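Local atomic coordinates of putative peptide ABC-transport system periplasmic peptide-binding protein (Campylobacter jejuni, PDB entry 4OEV), a protein that binds a nickel(II) ion outside the cytoplasm as the solute-binding component of an ABC-type importer, and belongs to a family generally assigned to peptide transport. Residues 49-54 and 65-70; 82-87 and 135-140; 266-271 and 282-287. All coordinates share one frame; numbering follows the deposited sequence.

Overall arrangement
Contacts 1 and 2 are neighbours, with centres about 13 Å apart, and they touch. L50 packs on M137 and L67 on V84, so the hairpin of contact 1 lies against the helix and loop of contact 2. Contact 3 lies on the opposite side of the chain's centre, with its own centre about 42 Å from that of contact 1. Contact 2 is the buried one; contacts 1 and 3 are only partly buried. Their chemistry differs with the elements they join. Contact 1 is held by backbone bonds between strands, contact 2 by an aspartate and a serine that take N-H groups of a loop and of the helix start after it, and contact 3 by one lysine ammonium.

Contact 1: 49-54 and 65-70; sequences DLAKSW and IFLRDD
The carbonyl oxygen of F66 receives two N-H groups from the facing strand, those of K52 and S53. This is a classic beta bulge in the antiparallel hairpin of strands 51-56 and 62-67. The bond from S53 N to F66 O is 3.2 Å long. The second, from K52 N, is weak because its N-H points well off the oxygen, at 125°. The S53-F66 pair is closed by F66 N, which gives a 2.8 Å bond to S53 O. Beyond the bulge, R68 N meets L50 O at 2.9 Å in an almost straight bond of 177°. The register shifts by one residue between the A51-L67 and S53-F66 pairs.

On the face of the sheet that carries W54 and I65, CG2 of I65 reaches 3.5 Å from CB of A51. I65 holds this methyl anti to its own backbone N, with CG1 next to that N and near CB of W54. I65 also packs on V118 and I120 of strand 117-122, the next strand of the sheet. On the other face, OG of S53 sits obliquely by CD2 of the F66 ring, and the ring stacks with H117.

K52 and R68 cross at about a right angle, and their CG atoms are 3.6 Å apart. The extended chain of K52 runs on past L67 O toward D69, whose carboxylate is near but makes no salt bridge with it. CD of R68 rests against D49 O. There the R68 chain bends at chi3 (53°) and turns its guanidinium to D70, two residues on. D70 is gripped side-on, one nitrogen to each oxygen: R68 NE to D70 OD1, and R68 NH1 to D70 OD2 at 2.7 Å, both on syn lone pairs.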
loop_
_atom_site.group_PDB
_atom_site.type_symbol
_atom_site.label_atom_id
_atom_site.label_comp_id
_atom_site.label_asym_id
_atom_site.label_seq_id
_atom_site.Cartn_x
_atom_site.Cartn_y
_atom_site.Cartn_z
ATOM N N ASP A 49 20.975 6.562 -1.159
ATOM C CA ASP A 49 20.937 5.782 -2.384
ATOM C C ASP A 49 21.496 6.634 -3.509
ATOM O O ASP A 49 22.704 6.725 -3.639
ATOM C CB ASP A 49 19.519 5.269 -2.721
ATOM C CG ASP A 49 19.561 4.219 -3.828
ATOM O OD1 ASP A 49 20.675 4.112 -4.435
ATOM O OD2 ASP A 49 18.545 3.539 -4.113
ATOM N N LEU A 50 20.665 7.303 -4.297
ATOM C CA LEU A 50 21.243 8.186 -5.319
ATOM C C LEU A 50 21.860 9.395 -4.659
ATOM O O LEU A 50 22.809 10.009 -5.204
ATOM C CB LEU A 50 20.204 8.626 -6.345
ATOM C CG LEU A 50 19.745 7.572 -7.355
ATOM C CD1 LEU A 50 18.630 8.164 -8.245
ATOM C CD2 LEU A 50 20.910 7.039 -8.198
ATOM N N ALA A 51 21.368 9.741 -3.478
ATOM C CA ALA A 51 21.960 10.852 -2.730
ATOM C C ALA A 51 22.989 10.325 -1.720
ATOM O O ALA A 51 22.688 9.376 -0.996
ATOM C CB ALA A 51 20.889 11.669 -2.033
ATOM N N LYS A 52 24.201 10.914 -1.696
ATOM C CA LYS A 52 25.243 10.522 -0.736
ATOM C C LYS A 52 24.968 10.983 0.708
ATOM O O LYS A 52 25.259 10.260 1.665
ATOM C CB LYS A 52 26.642 11.109 -1.155
ATOM C CG LYS A 52 27.201 10.652 -2.506
ATOM C CD LYS A 52 28.595 11.275 -2.854
ATOM C CE LYS A 52 29.333 10.421 -3.940
ATOM N NZ LYS A 52 30.779 10.727 -4.210
ATOM N N SER A 53 24.448 12.212 0.868
ATOM C CA SER A 53 24.079 12.750 2.185
ATOM C C SER A 53 23.161 13.965 2.057
ATOM O O SER A 53 22.840 14.408 0.953
ATOM C CB SER A 53 25.292 13.158 2.998
ATOM O OG SER A 53 25.819 14.410 2.550
ATOM N N TRP A 54 22.735 14.463 3.214
ATOM C CA TRP A 54 21.794 15.573 3.291
ATOM C C TRP A 54 21.801 16.240 4.675
ATOM O O TRP A 54 22.046 15.582 5.689
ATOM C CB TRP A 54 20.370 15.085 2.932
ATOM C CG TRP A 54 19.902 13.888 3.714
ATOM C CD1 TRP A 54 19.268 13.882 4.925
ATOM C CD2 TRP A 54 20.075 12.504 3.353
ATOM N NE1 TRP A 54 19.006 12.584 5.321
ATOM C CE2 TRP A 54 19.510 11.728 4.375
ATOM C CE3 TRP A 54 20.630 11.859 2.250
ATOM C CZ2 TRP A 54 19.500 10.338 4.325
ATOM C CZ3 TRP A 54 20.642 10.479 2.219
ATOM C CH2 TRP A 54 20.084 9.739 3.245
ATOM N N ILE A 65 20.742 18.584 -0.323
ATOM C CA ILE A 65 20.985 17.181 -0.681
ATOM C C ILE A 65 22.202 17.039 -1.612
ATOM O O ILE A 65 22.282 17.734 -2.627
ATOM C CB ILE A 65 19.776 16.546 -1.334
ATOM C CG1 ILE A 65 18.574 16.692 -0.410
ATOM C CG2 ILE A 65 20.052 15.071 -1.646
ATOM C CD1 ILE A 65 17.395 15.871 -0.839
ATOM N N PHE A 66 23.123 16.138 -1.250
ATOM C CA PHE A 66 24.377 15.897 -1.992
ATOM C C PHE A 66 24.363 14.521 -2.695
ATOM O O PHE A 66 24.142 13.472 -2.066
ATOM C CB PHE A 66 25.554 16.033 -1.024
ATOM C CG PHE A 66 25.571 17.358 -0.308
ATOM C CD1 PHE A 66 26.129 18.484 -0.902
ATOM C CD2 PHE A 66 25.015 17.481 0.949
ATOM C CE1 PHE A 66 26.106 19.716 -0.250
ATOM C CE2 PHE A 66 24.981 18.679 1.606
ATOM C CZ PHE A 66 25.538 19.816 1.011
ATOM N N LEU A 67 24.567 14.548 -4.011
ATOM C CA LEU A 67 24.322 13.384 -4.867
ATOM C C LEU A 67 25.567 12.580 -5.229
ATOM O O LEU A 67 26.663 13.139 -5.223
ATOM C CB LEU A 67 23.665 13.859 -6.150
ATOM C CG LEU A 67 22.488 14.803 -5.860
ATOM C CD1 LEU A 67 21.948 15.324 -7.148
ATOM C CD2 LEU A 67 21.403 13.983 -5.095
ATOM N N ARG A 68 25.387 11.305 -5.611
ATOM C CA ARG A 68 26.509 10.537 -6.188
ATOM C C ARG A 68 26.858 11.097 -7.571
ATOM O O ARG A 68 25.962 11.547 -8.294
ATOM C CB ARG A 68 26.171 9.044 -6.282
ATOM C CG ARG A 68 25.802 8.415 -4.957
ATOM C CD ARG A 68 25.551 6.869 -5.067
ATOM N NE ARG A 68 26.677 6.152 -5.720
ATOM C CZ ARG A 68 27.172 4.977 -5.331
ATOM N NH1 ARG A 68 28.178 4.409 -5.993
ATOM N NH2 ARG A 68 26.692 4.368 -4.263
ATOM N N ASP A 69 28.144 11.147 -7.934
ATOM C CA ASP A 69 28.452 11.632 -9.278
ATOM C C ASP A 69 28.700 10.473 -10.235
ATOM O O ASP A 69 28.852 10.666 -11.439
ATOM C CB ASP A 69 29.630 12.619 -9.281
ATOM C CG ASP A 69 30.884 12.081 -8.610
ATOM O OD1 ASP A 69 30.982 10.877 -8.312
ATOM O OD2 ASP A 69 31.809 12.897 -8.411
ATOM N N ASP A 70 28.615 9.258 -9.709
ATOM C CA ASP A 70 29.003 8.071 -10.475
ATOM C C ASP A 70 27.834 7.228 -10.989
ATOM O O ASP A 70 27.990 6.037 -11.253
ATOM C CB ASP A 70 29.921 7.189 -9.620
ATOM C CG ASP A 70 29.222 6.618 -8.409
ATOM O OD1 ASP A 70 28.137 7.126 -8.024
ATOM O OD2 ASP A 70 29.760 5.634 -7.841
HETATM O O HOH W 1 24.640 5.439 -1.737
#

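Contact 2: 82-87 and 135-140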
loop_
_atom_site.group_PDB
_atom_site.type_symbol
_atom_site.label_atom_id
_atom_site.label_comp_id
_atom_site.label_asym_id
_atom_site.label_seq_id
_atom_site.Cartn_x
_atom_site.Cartn_y
_atom_site.Cartn_z
ATOM N N ASP A 82 20.184 17.888 -12.503
ATOM C CA ASP A 82 19.134 18.188 -13.502
ATOM C C ASP A 82 17.891 17.296 -13.327
ATOM O O ASP A 82 16.761 17.755 -13.415
ATOM C CB ASP A 82 19.653 17.962 -14.904
ATOM C CG ASP A 82 20.470 19.131 -15.428
ATOM O OD1 ASP A 82 20.802 20.041 -14.631
ATOM O OD2 ASP A 82 20.835 19.074 -16.621
ATOM N N ASP A 83 18.145 16.012 -13.151
ATOM C CA ASP A 83 17.073 14.991 -12.983
ATOM C C ASP A 83 16.269 15.163 -11.732
ATOM O O ASP A 83 15.052 14.945 -11.708
ATOM C CB ASP A 83 17.711 13.612 -12.985
ATOM C CG ASP A 83 18.414 13.321 -14.277
ATOM O OD1 ASP A 83 17.757 13.457 -15.331
ATOM O OD2 ASP A 83 19.615 12.972 -14.231
ATOM N N VAL A 84 16.959 15.510 -10.669
ATOM C CA VAL A 84 16.350 15.627 -9.385
ATOM C C VAL A 84 15.377 16.800 -9.372
ATOM O O VAL A 84 14.271 16.696 -8.856
ATOM C CB VAL A 84 17.408 15.776 -8.309
ATOM C CG1 VAL A 84 16.781 15.970 -6.954
ATOM C CG2 VAL A 84 18.325 14.547 -8.303
ATOM N N LYS A 85 15.781 17.928 -9.947
ATOM C CA LYS A 85 14.893 19.058 -10.020
ATOM C C LYS A 85 13.764 18.780 -10.983
ATOM O O LYS A 85 12.622 19.155 -10.717
ATOM C CB LYS A 85 15.662 20.332 -10.428
ATOM C CG LYS A 85 14.788 21.534 -10.686
ATOM C CD LYS A 85 15.686 22.770 -10.954
ATOM C CE LYS A 85 14.868 24.027 -11.368
ATOM N NZ LYS A 85 14.118 24.636 -10.244
ATOM N N PHE A 86 14.068 18.133 -12.103
ATOM C CA PHE A 86 13.011 17.814 -13.044
ATOM C C PHE A 86 11.958 16.912 -12.352
ATOM O O PHE A 86 10.762 17.136 -12.478
ATOM C CB PHE A 86 13.572 17.126 -14.284
ATOM C CG PHE A 86 12.522 16.518 -15.161
ATOM C CD1 PHE A 86 11.814 17.295 -16.065
ATOM C CD2 PHE A 86 12.209 15.162 -15.051
ATOM C CE1 PHE A 86 10.838 16.721 -16.864
ATOM C CE2 PHE A 86 11.215 14.591 -15.831
ATOM C CZ PHE A 86 10.526 15.361 -16.733
ATOM N N SER A 87 12.441 15.888 -11.651
ATOM C CA SER A 87 11.548 14.884 -11.021
ATOM C C SER A 87 10.615 15.433 -9.953
ATOM O O SER A 87 9.395 15.243 -9.986
ATOM C CB SER A 87 12.411 13.784 -10.413
ATOM O OG SER A 87 13.131 13.138 -11.413
ATOM N N ILE A 135 11.244 7.502 -3.646
ATOM C CA ILE A 135 10.624 7.273 -4.958
ATOM C C ILE A 135 11.668 7.416 -6.057
ATOM O O ILE A 135 12.630 8.189 -5.906
ATOM C CB ILE A 135 9.436 8.250 -5.249
ATOM C CG1 ILE A 135 8.562 7.715 -6.379
ATOM C CG2 ILE A 135 9.891 9.658 -5.564
ATOM C CD1 ILE A 135 7.618 6.555 -5.975
ATOM N N GLY A 136 11.481 6.684 -7.154
ATOM C CA GLY A 136 12.451 6.697 -8.237
ATOM C C GLY A 136 12.634 8.095 -8.814
ATOM O O GLY A 136 11.706 8.907 -8.757
ATOM N N MET A 137 13.841 8.397 -9.324
ATOM C CA MET A 137 14.086 9.647 -10.069
ATOM C C MET A 137 13.819 9.398 -11.574
ATOM O O MET A 137 13.945 8.262 -12.068
ATOM C CB MET A 137 15.505 10.165 -9.808
ATOM C CG MET A 137 15.778 10.630 -8.361
ATOM S SD MET A 137 14.846 12.103 -7.884
ATOM C CE MET A 137 13.446 11.241 -7.108
ATOM N N LEU A 138 13.331 10.423 -12.253
ATOM C CA LEU A 138 13.025 10.368 -13.683
ATOM C C LEU A 138 14.150 11.022 -14.507
ATOM O O LEU A 138 14.822 11.916 -14.004
ATOM C CB LEU A 138 11.740 11.113 -14.004
ATOM C CG LEU A 138 10.475 10.538 -13.356
ATOM C CD1 LEU A 138 9.363 11.549 -13.515
ATOM C CD2 LEU A 138 10.165 9.256 -14.061
ATOM N N PRO A 139 14.302 10.600 -15.774
ATOM C CA PRO A 139 15.319 11.188 -16.657
ATOM C C PRO A 139 14.839 12.410 -17.420
ATOM O O PRO A 139 14.081 12.313 -18.390
ATOM C CB PRO A 139 15.651 10.035 -17.609
ATOM C CG PRO A 139 14.410 9.190 -17.658
ATOM C CD PRO A 139 13.768 9.333 -16.319
ATOM N N LYS A 140 15.323 13.563 -16.978
ATOM C CA LYS A 140 15.046 14.830 -17.660
ATOM C C LYS A 140 15.304 14.750 -19.156
ATOM O O LYS A 140 14.461 15.149 -19.952
ATOM C CB LYS A 140 15.870 15.940 -17.034
ATOM C CG LYS A 140 15.739 17.297 -17.715
ATOM C CD LYS A 140 16.326 18.358 -16.833
ATOM C CE LYS A 140 16.171 19.763 -17.414
ATOM N NZ LYS A 140 17.121 19.968 -18.537
#
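Helix 81-92 and the loop ahead of helix 140-143 are joined here where the second helix starts, with P139 at its N-cap position. K140 N donates to OD1 of D83 over 2.9 Å, nearly along the C-O axis of the carboxylate. The other oxygen, OD2, takes bonds from S80 N and W73 NE1, so both ends of the carboxylate are held. One turn on, S87 OG accepts from L138 N at 2.8 Å and gives its own proton to D83 O. S87 N bonds the same carbonyl from the opposite face of its plane. The hydroxyl thus bridges helix and loop.

F86 has CG anti to its backbone N (chi1 168°), which turns the ring toward L138 and K140. CA of K140 stands over one ring face in a CH-pi contact, 4.1 Å from the centroid. CB of L138 meets the ring edge at CE2. SD of M137 lies 3.9 Å from CB of S87.

K140 NZ bridges to E144, just past helix 140-143. F86 and L138 also touch L143 of that helix, while D82 touches I112 of strand 107-114.

Contact 3: 266-271 and 282-287; sequences VDKESI and VANHPL
K268 lays its aliphatic chain across V282 at about a right angle. CB and CD of the lysine both rest on CG1 of V282, each at 3.7 Å. K268 stands in the first turn of helix 268-274, and V282 closes the short strand 280-282. The contact therefore ties the start of a helix to the strand and loop that follow it in the chain.

While CD still lies on V282, the lysine chain bends at chi3 (-147°), and CE carries NZ on to two oxygens of the loop. K268 NZ donates to A283 O over 2.9 Å, in the plane of that carbonyl. It also donates to OD1 of N284 at 3.1 Å. This second approach is different: NZ comes in above the amide group, 43° out of its plane, rather than in line with an oxygen lone pair. The strongest polar partner of NZ lies outside both segments: F456 O of strand 454-467.

E269 reaches the other methyl of V282. A bend at chi2 (-68°) brings its carboxylate back over the valine, with OE2 3.6 Å from V282 CG2. The valine is thus flanked by the lysine stem on one methyl and by the glutamate on the other.

D267 caps the helix through a weak bond from S270 N to its OD1. A283 pairs through its backbone with L457 of strand 454-467, the strand that also supplies F456 O.

The ammonium group meets oxygens of three residues and makes no carboxylate salt bridge across the two segments. Its positive charge is probably stabilised by the partial negative charge on two backbone carbonyls and one side-chain amide oxygen.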
loop_
_atom_site.group_PDB
_atom_site.type_symbol
_atom_site.label_atom_id
_atom_site.label_comp_id
_atom_site.label_asym_id
_atom_site.label_seq_id
_atom_site.Cartn_x
_atom_site.Cartn_y
_atom_site.Cartn_z
ATOM N N VAL A 266 -18.961 -7.759 15.273
ATOM C CA VAL A 266 -17.973 -8.704 14.741
ATOM C C VAL A 266 -17.015 -9.229 15.823
ATOM O O VAL A 266 -16.353 -8.450 16.507
ATOM C CB VAL A 266 -17.129 -8.035 13.594
ATOM C CG1 VAL A 266 -16.083 -9.057 13.047
ATOM C CG2 VAL A 266 -18.039 -7.558 12.461
ATOM N N ASP A 267 -16.924 -10.546 15.962
ATOM C CA ASP A 267 -15.989 -11.157 16.905
ATOM C C ASP A 267 -14.642 -11.330 16.218
ATOM O O ASP A 267 -14.357 -12.384 15.630
ATOM C CB ASP A 267 -16.531 -12.511 17.433
ATOM C CG ASP A 267 -15.644 -13.136 18.513
ATOM O OD1 ASP A 267 -14.635 -12.512 18.908
ATOM O OD2 ASP A 267 -15.991 -14.228 19.014
ATOM N N LYS A 268 -13.831 -10.274 16.288
ATOM C CA LYS A 268 -12.544 -10.223 15.609
ATOM C C LYS A 268 -11.576 -11.261 16.162
ATOM O O LYS A 268 -10.757 -11.807 15.416
ATOM C CB LYS A 268 -11.916 -8.827 15.749
ATOM C CG LYS A 268 -12.785 -7.701 15.265
ATOM C CD LYS A 268 -11.949 -6.456 15.096
ATOM C CE LYS A 268 -12.715 -5.206 15.388
ATOM N NZ LYS A 268 -11.834 -3.959 15.208
ATOM N N GLU A 269 -11.635 -11.526 17.464
ATOM C CA GLU A 269 -10.723 -12.526 18.037
ATOM C C GLU A 269 -10.930 -13.879 17.369
ATOM O O GLU A 269 -9.969 -14.566 17.031
ATOM C CB GLU A 269 -10.917 -12.670 19.546
ATOM C CG GLU A 269 -10.354 -11.540 20.369
ATOM C CD GLU A 269 -8.830 -11.489 20.332
ATOM O OE1 GLU A 269 -8.192 -12.552 20.127
ATOM O OE2 GLU A 269 -8.267 -10.379 20.507
ATOM N N SER A 270 -12.189 -14.242 17.139
ATOM C CA SER A 270 -12.489 -15.517 16.513
ATOM C C SER A 270 -11.983 -15.622 15.069
ATOM O O SER A 270 -11.557 -16.695 14.633
ATOM C CB SER A 270 -13.998 -15.776 16.560
ATOM O OG SER A 270 -14.350 -16.831 15.685
ATOM N N ILE A 271 -12.027 -14.516 14.332
ATOM C CA ILE A 271 -11.558 -14.485 12.950
ATOM C C ILE A 271 -10.063 -14.754 12.830
ATOM O O ILE A 271 -9.614 -15.570 12.014
ATOM C CB ILE A 271 -11.867 -13.117 12.320
ATOM C CG1 ILE A 271 -13.328 -13.038 11.898
ATOM C CG2 ILE A 271 -10.952 -12.828 11.120
ATOM C CD1 ILE A 271 -13.671 -11.651 11.413
ATOM N N VAL A 282 -5.401 -9.033 15.534
ATOM C CA VAL A 282 -6.601 -8.185 15.467
ATOM C C VAL A 282 -6.211 -6.715 15.250
ATOM O O VAL A 282 -5.327 -6.217 15.949
ATOM C CB VAL A 282 -7.451 -8.294 16.729
ATOM C CG1 VAL A 282 -8.666 -7.329 16.619
ATOM C CG2 VAL A 282 -7.896 -9.764 16.953
ATOM N N ALA A 283 -6.863 -6.053 14.279
ATOM C CA ALA A 283 -6.692 -4.642 13.990
ATOM C C ALA A 283 -7.838 -3.793 14.561
ATOM O O ALA A 283 -8.999 -4.211 14.578
ATOM C CB ALA A 283 -6.590 -4.402 12.467
ATOM N N ASN A 284 -7.492 -2.578 14.961
ATOM C CA ASN A 284 -8.437 -1.597 15.489
ATOM C C ASN A 284 -8.231 -0.238 14.860
ATOM O O ASN A 284 -9.144 0.568 14.800
ATOM C CB ASN A 284 -8.276 -1.494 17.015
ATOM C CG ASN A 284 -8.988 -2.604 17.731
ATOM O OD1 ASN A 284 -10.194 -2.795 17.523
ATOM N ND2 ASN A 284 -8.255 -3.350 18.583
ATOM N N HIS A 285 -7.024 0.027 14.389
ATOM C CA HIS A 285 -6.787 1.313 13.714
ATOM C C HIS A 285 -5.596 1.182 12.733
ATOM O O HIS A 285 -4.988 0.119 12.666
ATOM C CB HIS A 285 -6.596 2.427 14.756
ATOM C CG HIS A 285 -5.248 2.465 15.416
ATOM N ND1 HIS A 285 -4.087 2.798 14.745
ATOM C CD2 HIS A 285 -4.896 2.310 16.715
ATOM C CE1 HIS A 285 -3.078 2.792 15.587
ATOM N NE2 HIS A 285 -3.537 2.506 16.792
ATOM N N PRO A 286 -5.301 2.229 11.930
ATOM C CA PRO A 286 -4.457 1.934 10.757
ATOM C C PRO A 286 -2.957 2.170 10.968
ATOM O O PRO A 286 -2.159 2.048 10.011
ATOM C CB PRO A 286 -5.000 2.892 9.713
ATOM C CG PRO A 286 -5.388 4.091 10.508
ATOM C CD PRO A 286 -5.786 3.617 11.896
ATOM N N LEU A 287 -2.558 2.411 12.210
ATOM C CA LEU A 287 -1.158 2.727 12.472
ATOM C C LEU A 287 -0.533 1.876 13.574
ATOM O O LEU A 287 0.363 2.348 14.284
ATOM C CB LEU A 287 -1.031 4.224 12.822
ATOM C CG LEU A 287 -1.295 5.221 11.701
ATOM C CD1 LEU A 287 -1.362 6.615 12.250
ATOM C CD2 LEU A 287 -0.195 5.145 10.644
#